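Local coordinates for periplasmic beta-glucosidase (Pseudomonas aeruginosa, PDB 6R5T), which probably hydrolyses terminal, non-reducing beta-D-glucosyl residues of beta-glucosides in the periplasm, releasing beta-D-glucose, as a family 3 glycoside hydrolase, at residues G21-V26 with D311-D316; D240-R243 with G247-G250; I384-K389 with A497-L502; A505-G510 with Q529-A534. The protein carries 1 engineered substitution. All coordinates share one frame; numbering follows the deposited sequence. Where two conformers were deposited one is given.

Interaction 1 (G21-V26 with D311-D316); sequences GQLRLV and DRACRD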
# COMPACT_ATOMS: atom_id res chain seq x y z
N GLY A 21 18.37 -22.13 -30.73
CA GLY A 21 19.58 -21.35 -30.43
C GLY A 21 19.33 -19.85 -30.52
O GLY A 21 19.92 -19.07 -29.77
N GLN A 22 18.49 -19.42 -31.44
CA GLN A 22 18.16 -17.99 -31.64
C GLN A 22 17.51 -17.40 -30.39
O GLN A 22 17.62 -16.16 -30.22
CB GLN A 22 17.26 -17.79 -32.84
CG GLN A 22 18.06 -18.02 -34.15
CD GLN A 22 19.20 -17.04 -34.26
OE1 GLN A 22 18.96 -15.83 -34.30
NE2 GLN A 22 20.43 -17.55 -34.25
N LEU A 23 16.90 -18.23 -29.57
CA LEU A 23 16.10 -17.73 -28.42
C LEU A 23 17.00 -17.52 -27.21
O LEU A 23 16.50 -17.02 -26.17
CB LEU A 23 14.98 -18.72 -28.10
CG LEU A 23 14.14 -19.18 -29.30
CD1 LEU A 23 13.04 -20.07 -28.82
CD2 LEU A 23 13.61 -17.99 -30.12
N ARG A 24 18.28 -17.83 -27.31
CA ARG A 24 19.17 -17.82 -26.14
C ARG A 24 19.90 -16.50 -26.05
O ARG A 24 20.63 -16.13 -26.99
CB ARG A 24 20.16 -18.97 -26.27
CG ARG A 24 21.00 -19.15 -25.03
CD ARG A 24 21.79 -20.42 -25.15
NE ARG A 24 22.70 -20.61 -24.04
CZ ARG A 24 23.94 -21.05 -24.12
NH1 ARG A 24 24.45 -21.35 -25.30
NH2 ARG A 24 24.68 -21.19 -23.03
N LEU A 25 19.65 -15.77 -24.95
CA LEU A 25 20.29 -14.47 -24.66
C LEU A 25 21.16 -14.65 -23.43
O LEU A 25 20.63 -15.01 -22.38
CB LEU A 25 19.19 -13.46 -24.42
CG LEU A 25 19.61 -12.12 -23.84
CD1 LEU A 25 20.54 -11.41 -24.77
CD2 LEU A 25 18.35 -11.26 -23.57
N VAL A 26 22.46 -14.42 -23.56
CA VAL A 26 23.40 -14.73 -22.46
C VAL A 26 24.42 -13.61 -22.29
O VAL A 26 24.64 -12.83 -23.21
CB VAL A 26 24.12 -16.07 -22.69
CG1 VAL A 26 23.19 -17.23 -22.51
CG2 VAL A 26 24.76 -16.10 -24.05
N ASP A 311 8.46 -21.59 -33.64
CA ASP A 311 8.54 -20.79 -34.88
C ASP A 311 8.23 -19.32 -34.59
O ASP A 311 8.87 -18.45 -35.23
CB ASP A 311 7.63 -21.35 -35.97
CG ASP A 311 8.14 -22.65 -36.57
OD1 ASP A 311 9.30 -23.01 -36.32
OD2 ASP A 311 7.33 -23.29 -37.31
N ARG A 312 7.26 -19.05 -33.72
CA ARG A 312 6.83 -17.65 -33.42
C ARG A 312 8.03 -16.94 -32.80
O ARG A 312 8.36 -15.84 -33.24
CB ARG A 312 5.67 -17.68 -32.42
CG ARG A 312 5.19 -16.30 -31.99
CD ARG A 312 4.52 -16.40 -30.63
NE ARG A 312 5.57 -16.35 -29.58
CZ ARG A 312 5.68 -17.19 -28.56
NH1 ARG A 312 4.80 -18.19 -28.42
NH2 ARG A 312 6.66 -17.01 -27.68
N ALA A 313 8.65 -17.61 -31.83
CA ALA A 313 9.74 -17.05 -31.00
C ALA A 313 10.93 -16.77 -31.90
O ALA A 313 11.51 -15.67 -31.89
CB ALA A 313 10.04 -17.98 -29.88
N CYS A 314 11.30 -17.75 -32.74
CA CYS A 314 12.44 -17.60 -33.66
C CYS A 314 12.19 -16.49 -34.69
O CYS A 314 13.06 -15.66 -34.91
CB CYS A 314 12.67 -18.94 -34.34
SG CYS A 314 14.11 -18.87 -35.43
N ARG A 315 10.99 -16.45 -35.29
CA ARG A 315 10.67 -15.41 -36.27
C ARG A 315 10.85 -14.03 -35.65
O ARG A 315 11.41 -13.17 -36.29
CB ARG A 315 9.24 -15.56 -36.80
CG ARG A 315 8.79 -14.44 -37.73
CD ARG A 315 8.06 -13.31 -36.96
NE ARG A 315 7.99 -12.06 -37.72
CZ ARG A 315 7.88 -10.84 -37.21
NH1 ARG A 315 7.86 -10.62 -35.90
NH2 ARG A 315 7.85 -9.80 -38.03
N ASP A 316 10.46 -13.87 -34.39
CA ASP A 316 10.58 -12.55 -33.74
C ASP A 316 12.05 -12.19 -33.57
O ASP A 316 12.40 -11.00 -33.75
CB ASP A 316 9.79 -12.54 -32.43
CG ASP A 316 8.28 -12.58 -32.57
OD1 ASP A 316 7.80 -12.43 -33.71
OD2 ASP A 316 7.60 -12.82 -31.52
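Leu23 meets helix 307-323 with the two methyls at its tip, settling against Ala313 and the start of Cys314. From CB, which stays back from the helix, the chain turns so that CG lies opposite the carbonyl carbon and beside the backbone N (chi1 -49°), and this brings the fork round to face Ala313. CG itself stands just behind the contact. CD1 then reaches Ala313 CB at 3.8 Å. CD2 goes deeper: it lies 3.6 Å from Ala313 CB, 3.4 Å from Ala313 C and 3.5 Å from Cys314 N, so it rests on the peptide bond joining the two residues as well as on the methyl. Val317, one turn further along the same helix, and Tyr292 and Leu296 of helix 291-301 also touch Leu23. This is the outer layer of the TIM barrel of the family 3 N-terminal domain. Leu23 sits in the short turn between helix 16-22 and strand 24-26, and its backbone is hydrogen-bonded to Asn286 of the neighbouring barrel strand 286-287. Beside it, Gln22 lays its CB and CG against Cys314 SG, both at 4.2 Å. Its amide then leads away from Cys314, and OE1 is hydrogen-bonded to Lys321.

Interaction 2 (D240-R243 with G247-G250); sequences DLLR and GFKG
The turn that closes helix 235-245 and leads into strand 251-253 is held by Leu242 and Arg243 reaching forward to Gly247, Phe248 and Gly250. Phe248 N donates to Leu242 O at 3.1 Å, in the carbonyl plane, whereas the bond from Gly247 N to Arg243 O is weak; Gly247, with positive phi, is where the chain leaves the helix. A water donates to both Arg243 O and Phe248 O and links the helix backbone to that of the turn. The Arg243 chain bends at chi2 (-81°) and brings its guanidinium end-on to Gly250 O, which NH1 (2.8 Å) and NH2 (2.9 Å) grip from the same face of the carbonyl. In the TIM barrel of the N-terminal domain, this helix is the crossover between the adjacent parallel strands 218-221 and 251-253, and the turn joins it to the second of them. NH1 also donates to Phe248 O at 3.2 Å, from above that carbonyl plane, while NH2 has a salt bridge to Asp316 of helix 307-323. One face of the guanidinium carries Phe248 CD2, the two planes standing 37° apart. Leu242 lies alongside Phe248, its CD1 3.6 Å from Phe248 CB, and Val212 touches both. The backbone N of Gly250 stands over the centre of the Phe248 ring.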
# COMPACT_ATOMS: atom_id res chain seq x y z
N ASP A 240 -2.78 -12.11 -25.45
CA ASP A 240 -4.11 -11.49 -25.68
C ASP A 240 -3.97 -9.96 -25.76
O ASP A 240 -4.48 -9.31 -26.67
CB ASP A 240 -5.09 -11.93 -24.61
CG ASP A 240 -5.34 -13.43 -24.61
OD1 ASP A 240 -4.95 -14.09 -25.58
OD2 ASP A 240 -5.90 -13.93 -23.63
N LEU A 241 -3.32 -9.35 -24.76
CA LEU A 241 -3.20 -7.90 -24.73
C LEU A 241 -2.11 -7.45 -25.70
O LEU A 241 -2.38 -6.68 -26.61
CB LEU A 241 -2.90 -7.48 -23.30
CG LEU A 241 -2.72 -5.97 -23.17
CD1 LEU A 241 -4.03 -5.24 -23.44
CD2 LEU A 241 -2.17 -5.65 -21.78
N LEU A 242 -0.86 -7.84 -25.46
CA LEU A 242 0.27 -7.22 -26.20
C LEU A 242 0.17 -7.52 -27.70
O LEU A 242 0.43 -6.63 -28.48
CB LEU A 242 1.56 -7.78 -25.62
CG LEU A 242 2.86 -7.30 -26.26
CD1 LEU A 242 3.01 -5.78 -26.15
CD2 LEU A 242 4.04 -8.03 -25.64
N ARG A 243 -0.18 -8.75 -28.09
CA ARG A 243 -0.18 -9.12 -29.54
C ARG A 243 -1.56 -8.88 -30.14
O ARG A 243 -1.66 -8.14 -31.12
CB ARG A 243 0.24 -10.57 -29.70
CG ARG A 243 1.59 -10.86 -29.07
CD ARG A 243 2.69 -10.45 -29.96
NE ARG A 243 3.99 -10.89 -29.45
CZ ARG A 243 5.14 -10.60 -30.03
NH1 ARG A 243 5.16 -9.91 -31.16
NH2 ARG A 243 6.27 -10.99 -29.46
N GLY A 247 -1.40 -5.21 -31.06
CA GLY A 247 -0.81 -5.38 -32.40
C GLY A 247 0.70 -5.36 -32.37
O GLY A 247 1.30 -5.09 -33.41
N PHE A 248 1.35 -5.64 -31.23
CA PHE A 248 2.83 -5.61 -31.18
C PHE A 248 3.39 -6.71 -32.08
O PHE A 248 2.89 -7.85 -31.94
CB PHE A 248 3.30 -5.84 -29.76
CG PHE A 248 4.79 -5.90 -29.58
CD1 PHE A 248 5.60 -4.83 -29.93
CD2 PHE A 248 5.37 -7.03 -29.03
CE1 PHE A 248 6.97 -4.92 -29.74
CE2 PHE A 248 6.75 -7.10 -28.83
CZ PHE A 248 7.52 -6.02 -29.13
N LYS A 249 4.33 -6.35 -32.96
CA LYS A 249 4.90 -7.31 -33.95
C LYS A 249 6.36 -7.66 -33.64
O LYS A 249 7.00 -8.31 -34.47
CB LYS A 249 4.85 -6.70 -35.35
CG LYS A 249 3.48 -6.25 -35.77
CD LYS A 249 2.52 -7.39 -35.87
CE LYS A 249 2.06 -7.63 -37.30
NZ LYS A 249 1.48 -8.99 -37.46
N GLY A 250 6.91 -7.22 -32.50
CA GLY A 250 8.32 -7.32 -32.20
C GLY A 250 8.63 -8.48 -31.28
O GLY A 250 7.92 -9.53 -31.28
O HOH W 1 0.30 -8.78 -33.05

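Interaction 3 (I384-K389 with A497-L502); sequences IGPLAK and ASQRRL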
# COMPACT_ATOMS: atom_id res chain seq x y z
N ILE A 384 30.26 20.84 2.43
CA ILE A 384 30.23 19.85 3.51
C ILE A 384 29.26 18.72 3.17
O ILE A 384 28.16 19.01 2.72
CB ILE A 384 29.88 20.51 4.88
CG1 ILE A 384 30.97 21.53 5.25
CG2 ILE A 384 29.67 19.49 5.95
CD1 ILE A 384 30.63 22.36 6.45
N GLY A 385 29.67 17.49 3.46
CA GLY A 385 28.75 16.33 3.38
C GLY A 385 29.34 15.20 2.56
O GLY A 385 30.24 15.41 1.74
N PRO A 386 28.81 13.99 2.77
CA PRO A 386 29.40 12.79 2.14
C PRO A 386 29.17 12.71 0.63
O PRO A 386 29.83 11.91 -0.01
CB PRO A 386 28.72 11.65 2.88
CG PRO A 386 27.43 12.22 3.40
CD PRO A 386 27.75 13.66 3.73
N LEU A 387 28.29 13.52 0.07
CA LEU A 387 28.06 13.48 -1.39
C LEU A 387 28.82 14.59 -2.10
O LEU A 387 28.84 14.61 -3.35
CB LEU A 387 26.55 13.50 -1.62
CG LEU A 387 25.91 12.20 -1.14
CD1 LEU A 387 24.42 12.32 -1.04
CD2 LEU A 387 26.30 11.02 -2.05
N ALA A 388 29.51 15.48 -1.38
CA ALA A 388 30.16 16.63 -2.03
C ALA A 388 31.26 16.23 -3.01
O ALA A 388 31.36 16.92 -4.05
CB ALA A 388 30.71 17.53 -0.96
N LYS A 389 32.09 15.26 -2.61
CA LYS A 389 33.20 14.79 -3.46
C LYS A 389 32.95 13.37 -4.00
O LYS A 389 33.94 12.70 -4.38
CB LYS A 389 34.49 14.81 -2.65
CG LYS A 389 35.02 16.20 -2.43
CD LYS A 389 36.46 16.17 -1.95
CE LYS A 389 37.03 17.56 -1.78
NZ LYS A 389 38.47 17.48 -1.41
N ALA A 497 20.20 9.35 8.95
CA ALA A 497 20.31 9.95 10.28
C ALA A 497 21.69 10.58 10.50
O ALA A 497 21.76 11.65 11.13
CB ALA A 497 20.03 8.93 11.35
N SER A 498 22.76 9.95 10.03
CA SER A 498 24.13 10.50 10.28
C SER A 498 24.20 11.89 9.65
O SER A 498 24.85 12.83 10.21
CB SER A 498 25.22 9.64 9.75
OG SER A 498 25.00 9.39 8.35
N GLN A 499 23.59 12.04 8.47
CA GLN A 499 23.59 13.32 7.76
C GLN A 499 22.61 14.33 8.39
O GLN A 499 22.86 15.53 8.30
CB GLN A 499 23.33 13.06 6.29
CG GLN A 499 24.43 12.25 5.61
CD GLN A 499 24.02 11.98 4.18
OE1 GLN A 499 23.87 12.95 3.44
NE2 GLN A 499 23.80 10.71 3.81
N ARG A 500 21.46 13.87 8.90
CA ARG A 500 20.51 14.83 9.56
C ARG A 500 21.15 15.36 10.84
O ARG A 500 20.96 16.55 11.14
CB ARG A 500 19.17 14.17 9.88
CG ARG A 500 18.41 13.83 8.62
CD ARG A 500 16.96 13.40 8.82
NE ARG A 500 16.96 12.05 9.28
CZ ARG A 500 16.79 11.69 10.54
NH1 ARG A 500 16.48 12.61 11.44
NH2 ARG A 500 16.85 10.42 10.87
N ARG A 501 21.94 14.54 11.53
CA ARG A 501 22.67 15.02 12.73
C ARG A 501 23.63 16.14 12.29
O ARG A 501 23.73 17.19 12.99
CB ARG A 501 23.43 13.84 13.34
CG ARG A 501 24.11 14.19 14.64
CD ARG A 501 24.73 12.92 15.19
NE ARG A 501 25.43 13.24 16.43
CZ ARG A 501 26.34 12.45 17.00
NH1 ARG A 501 26.72 11.32 16.43
NH2 ARG A 501 26.92 12.84 18.12
N LEU A 502 24.34 15.93 11.20
CA LEU A 502 25.25 16.94 10.58
C LEU A 502 24.48 18.23 10.29
O LEU A 502 24.91 19.35 10.64
CB LEU A 502 25.91 16.34 9.33
CG LEU A 502 26.70 17.29 8.45
CD1 LEU A 502 27.91 17.82 9.21
CD2 LEU A 502 27.11 16.58 7.17
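The side-chain amide of Gln499 is held at both ends, and Pro386 packs upon it. OE1 accepts a hydrogen bond from Gly478 N, at the end of strand 472-478, and NE2 donates to Val432 O, so both polar atoms of this buried group are satisfied and the amide cannot easily turn over. Pro386 CG stands over the amide carbon, 3.5 Å from Gln499 CD and 3.6 Å from Gln499 OE1; Gln499 CG is close behind at 3.7 Å. The glutamine arrives there on an extended chain (chi2 176°), and the last torsion, chi3 63°, turns a face of the amide to the proline ring. The two side chains run at a slant to each other, with carbon against the amide and no hydrogen bond between the segments. One turn further along the helix, Leu502 adds a purely apolar contact. Both its methyls lie 4.1 Å from Ile384 CG2, and CD2 is equally far from Gly385 CA, where glycine offers no side chain. Leu460 and Ala463 of helix 456-468 also touch Leu502. Gly385 opens a type I turn, with Ala388 N bonded to Gly385 O at 3.2 Å, that takes the chain away from strand 380-384. Here that turn packs on helix 497-508; helices packed on a mixed, mostly parallel sheet are characteristic of the alpha/beta sandwich of the family 3 C-terminal domain.

Interaction 4 (A505-G510 with Q529-A534); sequences ALKATG and QENADA
Lys507 NZ donates to Asn531 O at 2.8 Å, approaching in the carbonyl plane on a lone pair. It also donates to a water, 2.9 Å from NZ, that in turn donates to Asp533 OD2 at 2.8 Å. OD2 has a second donor in Leu513 N, so the water links the ammonium to a carboxylate oxygen already fixed by the backbone. Lys507 reaches across because CG leaves opposite the backbone N (chi1 174°) and the chain bends at chi2 before running straight. Its CE passes 3.7 Å from Asn531 OD1, the two side chains crossing at about a right angle. Asn531 ND2 is turned back to Trp527 O in its own helix. On the other segment Leu506 O takes two bonds, from Thr509 OG1 at 2.7 Å and from Thr509 N at 3.1 Å, while Thr509 OG1 accepts from Lys511 N. Lys367 NZ bonds to the backbone oxygens of Gln529 and Ala532. By donating to the carbonyl of the last helical residue, Asn531, Lys507 joins the C-terminal part of helix 497-508 to the end of helix 526-531, two helices that lead into the neighbouring parallel strands 513-518 and 534-537 of the C-terminal domain sheet.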
# COMPACT_ATOMS: atom_id res chain seq x y z
N ALA A 505 23.48 20.19 13.39
CA ALA A 505 24.67 20.87 13.98
C ALA A 505 25.08 22.04 13.11
O ALA A 505 25.42 23.13 13.65
CB ALA A 505 25.78 19.85 14.17
N LEU A 506 25.03 21.92 11.78
CA LEU A 506 25.40 23.03 10.89
C LEU A 506 24.39 24.17 11.08
O LEU A 506 24.79 25.35 11.07
CB LEU A 506 25.43 22.56 9.43
CG LEU A 506 26.58 21.64 9.07
CD1 LEU A 506 26.33 21.05 7.70
CD2 LEU A 506 27.92 22.37 9.09
N LYS A 507 23.11 23.86 11.22
CA LYS A 507 22.09 24.91 11.39
C LYS A 507 22.43 25.73 12.64
O LYS A 507 22.28 26.98 12.59
CB LYS A 507 20.72 24.23 11.55
CG LYS A 507 19.54 25.14 11.88
CD LYS A 507 19.26 26.16 10.84
CE LYS A 507 18.09 27.06 11.23
NZ LYS A 507 17.78 27.99 10.12
N ALA A 508 22.89 25.05 13.68
CA ALA A 508 23.14 25.68 15.01
C ALA A 508 24.33 26.66 14.94
O ALA A 508 24.47 27.53 15.82
CB ALA A 508 23.33 24.60 16.03
N THR A 509 25.09 26.68 13.86
CA THR A 509 26.21 27.66 13.67
C THR A 509 25.70 29.04 13.30
O THR A 509 26.49 30.01 13.34
CB THR A 509 27.21 27.25 12.60
OG1 THR A 509 26.62 27.29 11.28
CG2 THR A 509 27.83 25.92 12.93
N GLY A 510 24.47 29.12 12.79
CA GLY A 510 23.90 30.37 12.27
C GLY A 510 24.36 30.74 10.88
O GLY A 510 23.94 31.75 10.43
N GLN A 529 12.74 21.61 5.13
CA GLN A 529 11.89 22.71 4.60
C GLN A 529 11.72 23.80 5.70
O GLN A 529 11.55 24.98 5.35
CB GLN A 529 10.57 22.13 4.11
CG GLN A 529 9.56 23.19 3.64
CD GLN A 529 10.02 24.05 2.48
OE1 GLN A 529 10.85 23.65 1.68
NE2 GLN A 529 9.49 25.27 2.43
N GLU A 530 11.70 23.44 6.96
CA GLU A 530 11.54 24.42 8.06
C GLU A 530 12.87 25.16 8.31
O GLU A 530 12.84 26.39 8.60
CB GLU A 530 11.05 23.70 9.29
CG GLU A 530 10.70 24.61 10.44
CD GLU A 530 9.72 25.73 10.10
OE1 GLU A 530 9.91 26.83 10.66
OE2 GLU A 530 8.76 25.52 9.31
N ASN A 531 14.01 24.49 8.19
CA ASN A 531 15.27 25.02 8.76
C ASN A 531 16.29 25.42 7.70
O ASN A 531 17.16 26.28 7.98
CB ASN A 531 15.88 23.98 9.70
CG ASN A 531 15.07 23.87 10.96
OD1 ASN A 531 15.25 24.72 11.83
ND2 ASN A 531 14.17 22.91 11.08
N ALA A 532 16.38 24.72 6.57
CA ALA A 532 17.41 25.10 5.58
C ALA A 532 17.08 26.48 5.03
O ALA A 532 15.90 26.84 4.96
CB ALA A 532 17.51 24.12 4.44
N ASP A 533 18.07 27.22 4.58
CA ASP A 533 17.76 28.52 3.96
C ASP A 533 17.45 28.33 2.48
O ASP A 533 16.70 29.10 1.94
CB ASP A 533 18.89 29.51 4.18
CG ASP A 533 19.05 29.76 5.68
OD1 ASP A 533 18.05 30.17 6.32
OD2 ASP A 533 20.11 29.42 6.24
N ALA A 534 18.05 27.33 1.81
CA ALA A 534 17.67 27.03 0.42
C ALA A 534 17.84 25.54 0.22
O ALA A 534 18.67 24.92 0.93
CB ALA A 534 18.46 27.79 -0.60
O HOH W 2 20.05 29.38 8.99

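In the fold
The four contacts fall into two pairs, on opposite sides of the chain's centre. Interactions 1 and 2 belong to the N-terminal barrel, their centres about 17 Å apart; they meet where Arg315 NH1 probably bonds to Lys249 O and Asp316 pairs with Arg243. Interactions 3 and 4 share helix 497-508 in the C-terminal domain, their centres about 13 Å apart, and touch through Ile384 and Leu506. Interactions 1 and 3 are buried, and across their segments the packing makes no hydrogen bond. Interactions 2 and 4 are only partly buried, and in both a basic side chain meets backbone carbonyl oxygen; the water joins two carbonyls in interaction 2 but a lysine and a carboxylate in interaction 4.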